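Local coordinates for beta-galactosidase (Bacillus circulans, PDB 4MAD), which probably hydrolyses terminal non-reducing beta-D-galactose residues of beta-D-galactosides, as a member of glycosyl hydrolase family 35, at residues A[20-24]-A[240-244]; A[37-41]-A[84-90]; A[179-183]-A[211-215]; A[263-269]-A[328-332]. All coordinates share one frame; numbering follows the deposited sequence.

Interaction 1: residues A[20-24]-A[240-244]; sequences YDDSF and NAPLM
Y20 holds CG between its backbone N and carbonyl carbon (chi1 63°), which swings the ring onto P242, while F24 sets CG anti to its own carbonyl carbon (chi1 -69°) and reaches the same proline by a different route. The proline is thus shared by two aromatic residues. Its CD lies 3.4 Å from Y20 CD1, and its CG packs 3.6 Å from Y20 CB, the two side chains crossing at about a right angle. Farther along the ring, Y20 CE1 meets A241 CB at 3.7 Å. F24 offers a face instead: P242 CG stands 4.0 Å from the ring centroid and almost exactly on the normal, a clear CH-pi contact. M244 SD approaches F24 CZ obliquely at 4.1 Å, a Met-aromatic contact. The turn carrying the two aromatics is shaped by its own polar groups, with S23 N donating to D21 OD1 at 3.1 Å in an Asx turn. F218 of strand 218-223 also meets the Y20 ring and A241. A serine in place of Y20 would probably strip P242 CD and A241 CB of the ring packed against them and open a gap beside F218. No hydrogen bond crosses between the segments, so the join between the N-terminal turn and the chain entering barrel strand 244-249 is apolar and rests on how the P242 ring and the M244 sulfur fit the two aromatic rings.

Interaction 2: residues A[37-41]-A[84-90]; sequences AMHYF and IADIVRF
Y40 and F90 meet within the (beta/alpha)8 barrel, where the chain leaving the first barrel strand, 34-38, packs against the start of helix 87-97, which lies between the second and third barrel strands. Y40 CB sits over one face of the F90 ring, 3.5 Å from F90 CG, while the two rings lie oblique to each other. With CG between the backbone N and carbonyl carbon (chi1 53°), the Y40 ring turns toward I87, which covers one face: I87 CG1 makes a CH-pi contact 4.0 Å from the centroid, and I87 CD1 reaches Y40 CE2. The opposite face is taken by F41 CD2, so the phenol is sandwiched, and its hydroxyl is hydrogen-bonded to H72 and A68 beyond the two segments. M38 adds a Met-aromatic contact, its extended chain bringing SD to the edge of the F90 ring, 5.3 Å from the centroid. The helix that presents I87 and F90 is N-capped by D86, whose OD1 accepts from R89 N at 3.1 Å. Nearby, I84 sends CD1 to within 3.6 Å of F41 O. I84 O is buried with no hydrogen-bonding partner and lies in the plane of the Y40 ring at its edge, 3.5 Å from Y40 CD1.

Interaction 3: residues A[179-183]-A[211-215]; sequences QKYLQ and GGMIE
L182 and I214 form the compact half of this contact, a hydrocarbon patch between the first turns of helix 179-192 and the chain leaving helix 206-212. I214 keeps CG1 anti to its carbonyl carbon, with chi1 at -39°, and this lays the ethyl arm along L182. I214 CG1 then stands 3.8 Å from L182 CB, and I214 CD1 rests 3.8 Å from the backbone oxygen L182 O. L182 replies with CD1, which faces the carbonyls at the end of the other helix, 3.5 Å from G211 O and 3.8 Å from G212 O. The other half is looser and more polar. I214 CG2 points to the glutamines, meeting Q183 CG at 4.1 Å as the two side chains slide past each other in opposite directions. Q179 and Q183 are partly exposed here, and E215 is exposed, its carboxylate directed off the contact. A glycine at I214 would probably leave L182 CB and Q183 CG without their apolar partner and open a gap beside the helix. E215 O gains a hydrogen bond from R186, farther along helix 179-192, which extends the join by another turn. L182 also leans on Y172 and I214 on I168, both in the loop after strand 163-167. The contact therefore ties the helix between barrel strands 163-167 and 197-202 to the short helix 206-212, just ahead of strand 218-223.

Interaction 4: residues A[263-269]-A[328-332]; sequences RSAESVV and KFYAV
R263, whose carbonyl oxygen meets K328, has a guanidinium group with S267 CB at its edge, in plane. In nearly that same plane, R263 NE donates to S267 OG at 2.9 Å, and the N-H...O angle of 166° makes a straight bond that fixes the turn of the flat group. NH1 finds a second acceptor in G224 O. The other flat group, the Y330 ring, carries F329 CD2 over one face, and the Y330 side chain touches V325, L345 and L347. Across the contact, K328 runs along the start of helix 265-276. Its CE lies only 3.0 Å from R263 O, a tight approach, and its chain bends at chi3 (-129°) on the way. NZ ends in a salt bridge with D316 and a hydrogen bond to H250 O. D316 also accepts from R263 N, so one carboxylate links both segments. The V268 and K328 side chains cross at about a right angle, V268 CG2 lying 4.0 Å from K328 CE. Farther along the helices, small residues let them approach: A265 CB touches A331 CB at 3.8 Å, and V269 CG2 reaches the same methyl at 4.2 Å. V268 CG1 and V332 CG2 close the row more loosely. S264 is the N-cap, its OG accepting from S267 N at 3.0 Å. The segment axes run in the same general direction, 34° apart and 9.4 Å at their closest. Such a pairing is characteristic of neighbouring helices in a (beta/alpha)8 barrel: helix 265-276 follows strand 244-249, helix 327-339 follows strand 281-284, and V332 also touches C58 of helix 48-58, consistent with the last helix of the barrel packing beside the first.

Overall arrangement
The four contacts are spread around one closed eight-stranded parallel barrel and do not touch one another. Interaction 1 spans the widest stretch of chain, and interactions 2 and 3 fall, in that order, between its two segments; interaction 4 follows after it has closed. Interaction 2 is the most central, about 13 Å from the centre of the chain, whereas interaction 1 lies about 32 Å out. Interactions 3 and 4 are the most distant pair, with centres about 35 Å apart, and interactions 1 and 3 the nearest, at about 20 Å. Together they join an N-terminal turn, a strand-to-helix layer and two helical neighbours to the barrel that carries the predicted catalytic glutamates.

Interaction 1: residues A[20-24]-A[240-244]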
loop_
_atom_site.group_PDB
_atom_site.type_symbol
_atom_site.label_atom_id
_atom_site.label_comp_id
_atom_site.label_asym_id
_atom_site.label_seq_id
_atom_site.Cartn_x
_atom_site.Cartn_y
_atom_site.Cartn_z
ATOM N N TYR A 20 25.324 19.731 -5.850
ATOM C CA TYR A 20 25.732 20.243 -4.579
ATOM C C TYR A 20 27.188 20.289 -4.278
ATOM O O TYR A 20 27.927 19.417 -4.639
ATOM C CB TYR A 20 25.256 19.352 -3.418
ATOM C CG TYR A 20 25.811 17.975 -3.395
ATOM C CD1 TYR A 20 26.965 17.669 -2.709
ATOM C CD2 TYR A 20 25.179 16.972 -4.049
ATOM C CE1 TYR A 20 27.449 16.400 -2.682
ATOM C CE2 TYR A 20 25.673 15.723 -4.071
ATOM C CZ TYR A 20 26.809 15.441 -3.381
ATOM O OH TYR A 20 27.268 14.219 -3.387
ATOM N N ASP A 21 27.575 21.316 -3.566
ATOM C CA ASP A 21 28.888 21.249 -3.030
ATOM C C ASP A 21 29.198 21.283 -1.545
ATOM O O ASP A 21 29.760 20.366 -1.005
ATOM C CB ASP A 21 29.741 22.422 -3.399
ATOM C CG ASP A 21 29.027 23.700 -3.291
ATOM O OD1 ASP A 21 28.464 24.011 -2.237
ATOM O OD2 ASP A 21 29.057 24.420 -4.282
ATOM N N ASP A 22 28.631 22.308 -0.920
ATOM C CA ASP A 22 28.573 22.429 0.508
ATOM C C ASP A 22 27.077 22.336 0.728
ATOM O O ASP A 22 26.608 21.929 1.764
ATOM C CB ASP A 22 29.006 23.818 0.905
ATOM C CG ASP A 22 29.856 23.812 2.093
ATOM O OD1 ASP A 22 31.070 23.673 1.935
ATOM O OD2 ASP A 22 29.318 23.939 3.201
ATOM N N SER A 23 26.363 22.808 -0.265
ATOM C CA SER A 23 24.954 22.973 -0.180
ATOM C C SER A 23 24.321 22.645 -1.518
ATOM O O SER A 23 25.011 22.610 -2.475
ATOM C CB SER A 23 24.694 24.392 0.247
ATOM O OG SER A 23 24.226 25.124 -0.809
ATOM N N PHE A 24 23.023 22.376 -1.565
ATOM C CA PHE A 24 22.376 22.084 -2.829
ATOM C C PHE A 24 22.423 23.328 -3.688
ATOM O O PHE A 24 22.324 24.388 -3.193
ATOM C CB PHE A 24 20.919 21.652 -2.659
ATOM C CG PHE A 24 20.748 20.307 -2.020
ATOM C CD1 PHE A 24 21.095 19.181 -2.665
ATOM C CD2 PHE A 24 20.246 20.184 -0.780
ATOM C CE1 PHE A 24 20.950 17.957 -2.097
ATOM C CE2 PHE A 24 20.114 18.957 -0.214
ATOM C CZ PHE A 24 20.458 17.856 -0.900
ATOM N N ASN A 240 31.054 16.224 4.266
ATOM C CA ASN A 240 30.913 17.563 3.703
ATOM C C ASN A 240 29.626 17.956 2.967
ATOM O O ASN A 240 29.270 19.089 2.905
ATOM C CB ASN A 240 32.089 17.846 2.799
ATOM C CG ASN A 240 33.391 17.696 3.501
ATOM O OD1 ASN A 240 33.549 18.152 4.581
ATOM N ND2 ASN A 240 34.301 17.005 2.897
ATOM N N ALA A 241 28.947 16.957 2.442
ATOM C CA ALA A 241 27.795 17.122 1.621
ATOM C C ALA A 241 26.597 17.630 2.414
ATOM O O ALA A 241 26.588 17.535 3.594
ATOM C CB ALA A 241 27.487 15.889 0.936
ATOM N N PRO A 242 25.626 18.197 1.720
ATOM C CA PRO A 242 24.501 18.830 2.385
ATOM C C PRO A 242 23.723 17.799 3.137
ATOM O O PRO A 242 23.754 16.674 2.757
ATOM C CB PRO A 242 23.654 19.352 1.238
ATOM C CG PRO A 242 24.292 19.002 0.061
ATOM C CD PRO A 242 25.636 18.529 0.301
ATOM N N LEU A 243 23.037 18.203 4.176
ATOM C CA LEU A 243 22.289 17.275 5.005
ATOM C C LEU A 243 20.830 17.205 4.590
ATOM O O LEU A 243 20.207 18.194 4.550
ATOM C CB LEU A 243 22.348 17.732 6.438
ATOM C CG LEU A 243 23.694 17.971 7.099
ATOM C CD1 LEU A 243 23.548 18.581 8.485
ATOM C CD2 LEU A 243 24.432 16.668 7.169
ATOM N N MET A 244 20.308 16.030 4.276
ATOM C CA MET A 244 18.900 15.899 3.972
ATOM C C MET A 244 18.204 14.738 4.699
ATOM O O MET A 244 18.667 13.673 4.684
ATOM C CB MET A 244 18.650 15.752 2.490
ATOM C CG MET A 244 17.206 15.836 2.178
ATOM S SD MET A 244 16.963 16.162 0.472
ATOM C CE MET A 244 15.278 16.445 0.409
#

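Interaction 2: residues A[37-41]-A[84-90]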
loop_
_atom_site.group_PDB
_atom_site.type_symbol
_atom_site.label_atom_id
_atom_site.label_comp_id
_atom_site.label_asym_id
_atom_site.label_seq_id
_atom_site.Cartn_x
_atom_site.Cartn_y
_atom_site.Cartn_z
ATOM N N ALA A 37 6.106 14.289 0.692
ATOM C CA ALA A 37 5.731 13.022 0.071
ATOM C C ALA A 37 4.232 12.902 -0.220
ATOM O O ALA A 37 3.417 13.103 0.631
ATOM C CB ALA A 37 6.169 11.891 0.903
ATOM N N MET A 38 3.938 12.616 -1.473
ATOM C CA MET A 38 2.625 12.261 -1.901
ATOM C C MET A 38 2.719 11.179 -2.977
ATOM O O MET A 38 3.433 11.318 -3.897
ATOM C CB MET A 38 1.884 13.460 -2.458
ATOM C CG MET A 38 0.572 13.131 -3.015
ATOM S SD MET A 38 -0.302 14.532 -3.777
ATOM C CE MET A 38 -1.680 13.662 -4.468
ATOM N N HIS A 39 1.967 10.125 -2.819
ATOM C CA HIS A 39 2.027 9.018 -3.759
ATOM C C HIS A 39 0.871 9.046 -4.745
ATOM O O HIS A 39 -0.250 9.024 -4.353
ATOM C CB HIS A 39 1.928 7.732 -2.986
ATOM C CG HIS A 39 3.020 7.524 -2.005
ATOM N ND1 HIS A 39 4.188 8.239 -2.028
ATOM C CD2 HIS A 39 3.104 6.704 -0.934
ATOM C CE1 HIS A 39 4.953 7.850 -1.032
ATOM N NE2 HIS A 39 4.302 6.942 -0.341
ATOM N N TYR A 40 1.158 9.067 -6.023
ATOM C CA TYR A 40 0.086 9.209 -6.978
ATOM C C TYR A 40 -0.934 8.084 -6.781
ATOM O O TYR A 40 -2.074 8.255 -7.023
ATOM C CB TYR A 40 0.587 9.254 -8.429
ATOM C CG TYR A 40 1.457 8.117 -8.789
ATOM C CD1 TYR A 40 0.974 7.061 -9.489
ATOM C CD2 TYR A 40 2.744 8.109 -8.439
ATOM C CE1 TYR A 40 1.766 5.979 -9.777
ATOM C CE2 TYR A 40 3.563 7.041 -8.744
ATOM C CZ TYR A 40 3.061 5.951 -9.401
ATOM O OH TYR A 40 3.839 4.896 -9.697
ATOM N N PHE A 41 -0.447 6.941 -6.343
ATOM C CA PHE A 41 -1.229 5.707 -6.348
ATOM C C PHE A 41 -2.143 5.620 -5.171
ATOM O O PHE A 41 -2.867 4.686 -5.036
ATOM C CB PHE A 41 -0.368 4.483 -6.479
ATOM C CG PHE A 41 0.860 4.461 -5.603
ATOM C CD1 PHE A 41 0.809 3.906 -4.357
ATOM C CD2 PHE A 41 2.059 4.980 -6.028
ATOM C CE1 PHE A 41 1.910 3.819 -3.624
ATOM C CE2 PHE A 41 3.136 4.912 -5.259
ATOM C CZ PHE A 41 3.056 4.339 -4.058
ATOM N N ILE A 84 -5.337 5.925 -12.176
ATOM C CA ILE A 84 -4.626 6.215 -10.967
ATOM C C ILE A 84 -3.145 5.902 -11.133
ATOM O O ILE A 84 -2.341 6.329 -10.374
ATOM C CB ILE A 84 -5.198 5.506 -9.724
ATOM C CG1 ILE A 84 -4.808 6.256 -8.463
ATOM C CG2 ILE A 84 -4.694 4.189 -9.616
ATOM C CD1 ILE A 84 -5.458 5.755 -7.281
ATOM N N ALA A 85 -2.827 5.130 -12.145
ATOM C CA ALA A 85 -1.463 4.773 -12.450
ATOM C C ALA A 85 -0.746 5.714 -13.451
ATOM O O ALA A 85 0.319 5.412 -13.854
ATOM C CB ALA A 85 -1.394 3.398 -12.947
ATOM N N ASP A 86 -1.365 6.823 -13.841
ATOM C CA ASP A 86 -0.778 7.667 -14.840
ATOM C C ASP A 86 0.217 8.563 -14.139
ATOM O O ASP A 86 -0.083 9.660 -13.805
ATOM C CB ASP A 86 -1.841 8.515 -15.499
ATOM C CG ASP A 86 -1.385 9.122 -16.823
ATOM O OD1 ASP A 86 -0.225 9.329 -17.034
ATOM O OD2 ASP A 86 -2.211 9.400 -17.627
ATOM N N ILE A 87 1.404 8.062 -13.910
ATOM C CA ILE A 87 2.438 8.810 -13.258
ATOM C C ILE A 87 2.851 10.006 -14.075
ATOM O O ILE A 87 3.109 11.047 -13.551
ATOM C CB ILE A 87 3.589 7.910 -12.869
ATOM C CG1 ILE A 87 4.537 8.625 -11.956
ATOM C CG2 ILE A 87 4.276 7.372 -14.046
ATOM C CD1 ILE A 87 5.647 7.789 -11.582
ATOM N N VAL A 88 2.802 9.878 -15.377
ATOM C CA VAL A 88 3.112 11.033 -16.164
ATOM C C VAL A 88 2.161 12.235 -15.883
ATOM O O VAL A 88 2.593 13.330 -15.690
ATOM C CB VAL A 88 3.170 10.661 -17.618
ATOM C CG1 VAL A 88 3.324 11.846 -18.487
ATOM C CG2 VAL A 88 4.304 9.736 -17.849
ATOM N N ARG A 89 0.878 11.991 -15.804
ATOM C CA ARG A 89 -0.077 13.021 -15.517
ATOM C C ARG A 89 0.191 13.608 -14.144
ATOM O O ARG A 89 0.132 14.773 -13.972
ATOM C CB ARG A 89 -1.460 12.438 -15.584
ATOM C CG ARG A 89 -2.575 13.425 -15.263
ATOM C CD ARG A 89 -3.927 12.755 -15.174
ATOM N NE ARG A 89 -4.917 13.636 -14.584
ATOM C CZ ARG A 89 -6.185 13.350 -14.446
ATOM N NH1 ARG A 89 -6.650 12.191 -14.838
ATOM N NH2 ARG A 89 -6.990 14.253 -13.917
ATOM N N PHE A 90 0.509 12.755 -13.188
ATOM C CA PHE A 90 0.700 13.240 -11.851
ATOM C C PHE A 90 1.864 14.199 -11.822
ATOM O O PHE A 90 1.760 15.276 -11.319
ATOM C CB PHE A 90 0.950 12.068 -10.910
ATOM C CG PHE A 90 1.402 12.482 -9.537
ATOM C CD1 PHE A 90 0.527 12.928 -8.622
ATOM C CD2 PHE A 90 2.702 12.397 -9.169
ATOM C CE1 PHE A 90 0.929 13.301 -7.405
ATOM C CE2 PHE A 90 3.096 12.777 -7.943
ATOM C CZ PHE A 90 2.225 13.213 -7.079
#

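Interaction 3: residues A[179-183]-A[211-215]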
loop_
_atom_site.group_PDB
_atom_site.type_symbol
_atom_site.label_atom_id
_atom_site.label_comp_id
_atom_site.label_asym_id
_atom_site.label_seq_id
_atom_site.Cartn_x
_atom_site.Cartn_y
_atom_site.Cartn_z
ATOM N N GLN A 179 26.764 -4.889 -2.614
ATOM C CA GLN A 179 27.320 -3.773 -3.333
ATOM C C GLN A 179 27.280 -3.940 -4.835
ATOM O O GLN A 179 27.041 -3.018 -5.544
ATOM C CB GLN A 179 28.654 -3.305 -2.735
ATOM C CG GLN A 179 29.231 -2.036 -3.316
ATOM C CD GLN A 179 28.599 -0.754 -2.843
ATOM O OE1 GLN A 179 27.936 -0.696 -1.828
ATOM N NE2 GLN A 179 28.845 0.290 -3.580
ATOM N N LYS A 180 27.467 -5.152 -5.303
ATOM C CA LYS A 180 27.376 -5.380 -6.704
ATOM C C LYS A 180 25.982 -5.048 -7.183
ATOM O O LYS A 180 25.825 -4.505 -8.219
ATOM C CB LYS A 180 27.691 -6.822 -7.050
ATOM C CG LYS A 180 29.134 -7.126 -7.192
ATOM C CD LYS A 180 29.378 -8.462 -7.876
ATOM C CE LYS A 180 29.227 -8.389 -9.382
ATOM N NZ LYS A 180 30.495 -8.284 -10.175
ATOM N N TYR A 181 24.988 -5.439 -6.422
ATOM C CA TYR A 181 23.616 -5.103 -6.768
ATOM C C TYR A 181 23.378 -3.592 -6.793
ATOM O O TYR A 181 22.821 -3.091 -7.707
ATOM C CB TYR A 181 22.691 -5.697 -5.730
ATOM C CG TYR A 181 21.250 -5.198 -5.721
ATOM C CD1 TYR A 181 20.511 -5.127 -6.846
ATOM C CD2 TYR A 181 20.641 -4.851 -4.565
ATOM C CE1 TYR A 181 19.208 -4.694 -6.804
ATOM C CE2 TYR A 181 19.373 -4.410 -4.531
ATOM C CZ TYR A 181 18.654 -4.338 -5.641
ATOM O OH TYR A 181 17.397 -3.915 -5.566
ATOM N N LEU A 182 23.838 -2.893 -5.769
ATOM C CA LEU A 182 23.636 -1.463 -5.716
ATOM C C LEU A 182 24.327 -0.752 -6.888
ATOM O O LEU A 182 23.800 0.122 -7.481
ATOM C CB LEU A 182 24.142 -0.904 -4.411
ATOM C CG LEU A 182 23.370 -1.271 -3.160
ATOM C CD1 LEU A 182 24.022 -0.733 -1.913
ATOM C CD2 LEU A 182 21.983 -0.816 -3.255
ATOM N N GLN A 183 25.534 -1.183 -7.190
ATOM C CA GLN A 183 26.280 -0.640 -8.290
ATOM C C GLN A 183 25.621 -0.899 -9.601
ATOM O O GLN A 183 25.581 -0.069 -10.434
ATOM C CB GLN A 183 27.745 -1.077 -8.256
ATOM C CG GLN A 183 28.463 -0.511 -7.076
ATOM C CD GLN A 183 29.927 -0.725 -7.074
ATOM O OE1 GLN A 183 30.490 -1.025 -8.062
ATOM N NE2 GLN A 183 30.540 -0.597 -5.930
ATOM N N GLY A 211 25.774 -0.773 4.763
ATOM C CA GLY A 211 25.092 -1.584 3.789
ATOM C C GLY A 211 24.490 -0.890 2.601
ATOM O O GLY A 211 24.435 -1.414 1.534
ATOM N N GLY A 212 23.914 0.272 2.865
ATOM C CA GLY A 212 23.171 0.976 1.857
ATOM C C GLY A 212 23.786 2.066 0.994
ATOM O O GLY A 212 23.205 2.423 0.042
ATOM N N MET A 213 24.926 2.620 1.385
ATOM C CA MET A 213 25.579 3.639 0.585
ATOM C C MET A 213 26.237 3.005 -0.630
ATOM O O MET A 213 26.684 1.882 -0.573
ATOM C CB MET A 213 26.567 4.452 1.403
ATOM C CG MET A 213 25.992 5.104 2.606
ATOM S SD MET A 213 27.149 6.078 3.572
ATOM C CE MET A 213 27.791 7.081 2.295
ATOM N N ILE A 214 26.244 3.751 -1.717
ATOM C CA ILE A 214 26.896 3.390 -2.933
ATOM C C ILE A 214 28.066 4.342 -3.279
ATOM O O ILE A 214 27.970 5.520 -3.160
ATOM C CB ILE A 214 25.961 3.348 -4.123
ATOM C CG1 ILE A 214 24.602 2.772 -3.759
ATOM C CG2 ILE A 214 26.570 2.534 -5.181
ATOM C CD1 ILE A 214 23.616 2.870 -4.819
ATOM N N GLU A 215 29.165 3.767 -3.725
ATOM C CA GLU A 215 30.287 4.563 -4.030
ATOM C C GLU A 215 29.854 5.525 -5.103
ATOM O O GLU A 215 29.246 5.170 -6.056
ATOM C CB GLU A 215 31.451 3.694 -4.518
ATOM C CG GLU A 215 32.665 4.441 -4.888
ATOM C CD GLU A 215 33.268 5.263 -3.746
ATOM O OE1 GLU A 215 32.556 5.632 -2.822
ATOM O OE2 GLU A 215 34.472 5.569 -3.792
#

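Interaction 4: residues A[263-269]-A[328-332]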
loop_
_atom_site.group_PDB
_atom_site.type_symbol
_atom_site.label_atom_id
_atom_site.label_comp_id
_atom_site.label_asym_id
_atom_site.label_seq_id
_atom_site.Cartn_x
_atom_site.Cartn_y
_atom_site.Cartn_z
ATOM N N ARG A 263 0.740 12.291 16.088
ATOM C CA ARG A 263 1.808 13.050 16.700
ATOM C C ARG A 263 1.452 14.525 16.628
ATOM O O ARG A 263 1.046 14.962 15.598
ATOM C CB ARG A 263 3.091 12.740 15.948
ATOM C CG ARG A 263 4.296 13.459 16.438
ATOM C CD ARG A 263 5.529 12.957 15.767
ATOM N NE ARG A 263 6.746 13.630 16.151
ATOM C CZ ARG A 263 7.921 13.390 15.617
ATOM N NH1 ARG A 263 8.031 12.481 14.679
ATOM N NH2 ARG A 263 8.982 14.033 16.038
ATOM N N SER A 264 1.623 15.270 17.715
ATOM C CA SER A 264 1.198 16.653 17.788
ATOM C C SER A 264 1.995 17.604 16.930
ATOM O O SER A 264 3.091 17.354 16.660
ATOM C CB SER A 264 1.305 17.188 19.197
ATOM O OG SER A 264 2.614 17.215 19.598
ATOM N N ALA A 265 1.396 18.712 16.580
ATOM C CA ALA A 265 2.062 19.737 15.825
ATOM C C ALA A 265 3.270 20.225 16.604
ATOM O O ALA A 265 4.321 20.375 16.071
ATOM C CB ALA A 265 1.156 20.809 15.605
ATOM N N GLU A 266 3.125 20.328 17.910
ATOM C CA GLU A 266 4.196 20.819 18.746
ATOM C C GLU A 266 5.390 19.914 18.625
ATOM O O GLU A 266 6.491 20.329 18.482
ATOM C CB GLU A 266 3.747 20.819 20.183
ATOM C CG GLU A 266 2.856 21.959 20.516
ATOM C CD GLU A 266 1.351 21.698 20.326
ATOM O OE1 GLU A 266 0.964 20.747 19.690
ATOM O OE2 GLU A 266 0.570 22.488 20.844
ATOM N N SER A 267 5.113 18.641 18.663
ATOM C CA SER A 267 6.171 17.654 18.516
ATOM C C SER A 267 6.842 17.719 17.142
ATOM O O SER A 267 8.001 17.806 17.046
ATOM C CB SER A 267 5.677 16.224 18.745
ATOM O OG SER A 267 6.653 15.280 18.519
ATOM N N VAL A 268 6.042 17.778 16.111
ATOM C CA VAL A 268 6.580 17.855 14.791
ATOM C C VAL A 268 7.440 19.091 14.616
ATOM O O VAL A 268 8.479 19.039 14.091
ATOM C CB VAL A 268 5.474 17.887 13.806
ATOM C CG1 VAL A 268 5.956 18.258 12.472
ATOM C CG2 VAL A 268 4.857 16.586 13.781
ATOM N N VAL A 269 6.977 20.205 15.120
ATOM C CA VAL A 269 7.733 21.458 14.989
ATOM C C VAL A 269 9.094 21.337 15.658
ATOM O O VAL A 269 10.079 21.770 15.161
ATOM C CB VAL A 269 6.955 22.635 15.553
ATOM C CG1 VAL A 269 7.830 23.764 15.899
ATOM C CG2 VAL A 269 5.877 23.035 14.669
ATOM N N LYS A 328 -1.477 20.590 11.893
ATOM C CA LYS A 328 -0.099 20.359 11.587
ATOM C C LYS A 328 0.312 21.181 10.379
ATOM O O LYS A 328 1.338 21.795 10.374
ATOM C CB LYS A 328 0.113 18.907 11.271
ATOM C CG LYS A 328 0.886 18.271 12.246
ATOM C CD LYS A 328 1.374 16.937 11.779
ATOM C CE LYS A 328 1.045 15.951 12.793
ATOM N NZ LYS A 328 1.562 14.694 12.334
ATOM N N PHE A 329 -0.565 21.263 9.399
ATOM C CA PHE A 329 -0.275 21.986 8.182
ATOM C C PHE A 329 0.033 23.461 8.469
ATOM O O PHE A 329 1.026 23.946 8.055
ATOM C CB PHE A 329 -1.492 21.902 7.284
ATOM C CG PHE A 329 -1.436 22.737 6.015
ATOM C CD1 PHE A 329 -1.170 22.166 4.807
ATOM C CD2 PHE A 329 -1.712 24.059 6.027
ATOM C CE1 PHE A 329 -1.145 22.914 3.677
ATOM C CE2 PHE A 329 -1.692 24.783 4.864
ATOM C CZ PHE A 329 -1.415 24.197 3.714
ATOM N N TYR A 330 -0.814 24.114 9.239
ATOM C CA TYR A 330 -0.547 25.504 9.610
ATOM C C TYR A 330 0.724 25.667 10.438
ATOM O O TYR A 330 1.440 26.594 10.304
ATOM C CB TYR A 330 -1.751 26.116 10.298
ATOM C CG TYR A 330 -2.907 26.286 9.359
ATOM C CD1 TYR A 330 -2.863 27.212 8.341
ATOM C CD2 TYR A 330 -4.009 25.511 9.453
ATOM C CE1 TYR A 330 -3.904 27.371 7.487
ATOM C CE2 TYR A 330 -5.033 25.667 8.632
ATOM C CZ TYR A 330 -4.991 26.588 7.639
ATOM O OH TYR A 330 -6.052 26.683 6.831
ATOM N N ALA A 331 0.944 24.732 11.327
ATOM C CA ALA A 331 2.075 24.779 12.206
ATOM C C ALA A 331 3.406 24.705 11.438
ATOM O O ALA A 331 4.322 25.439 11.719
ATOM C CB ALA A 331 1.995 23.681 13.202
ATOM N N VAL A 332 3.459 23.782 10.496
ATOM C CA VAL A 332 4.549 23.598 9.584
ATOM C C VAL A 332 4.759 24.794 8.636
ATOM O O VAL A 332 5.837 25.213 8.394
ATOM C CB VAL A 332 4.356 22.306 8.775
ATOM C CG1 VAL A 332 5.246 22.246 7.630
ATOM C CG2 VAL A 332 4.531 21.141 9.629
#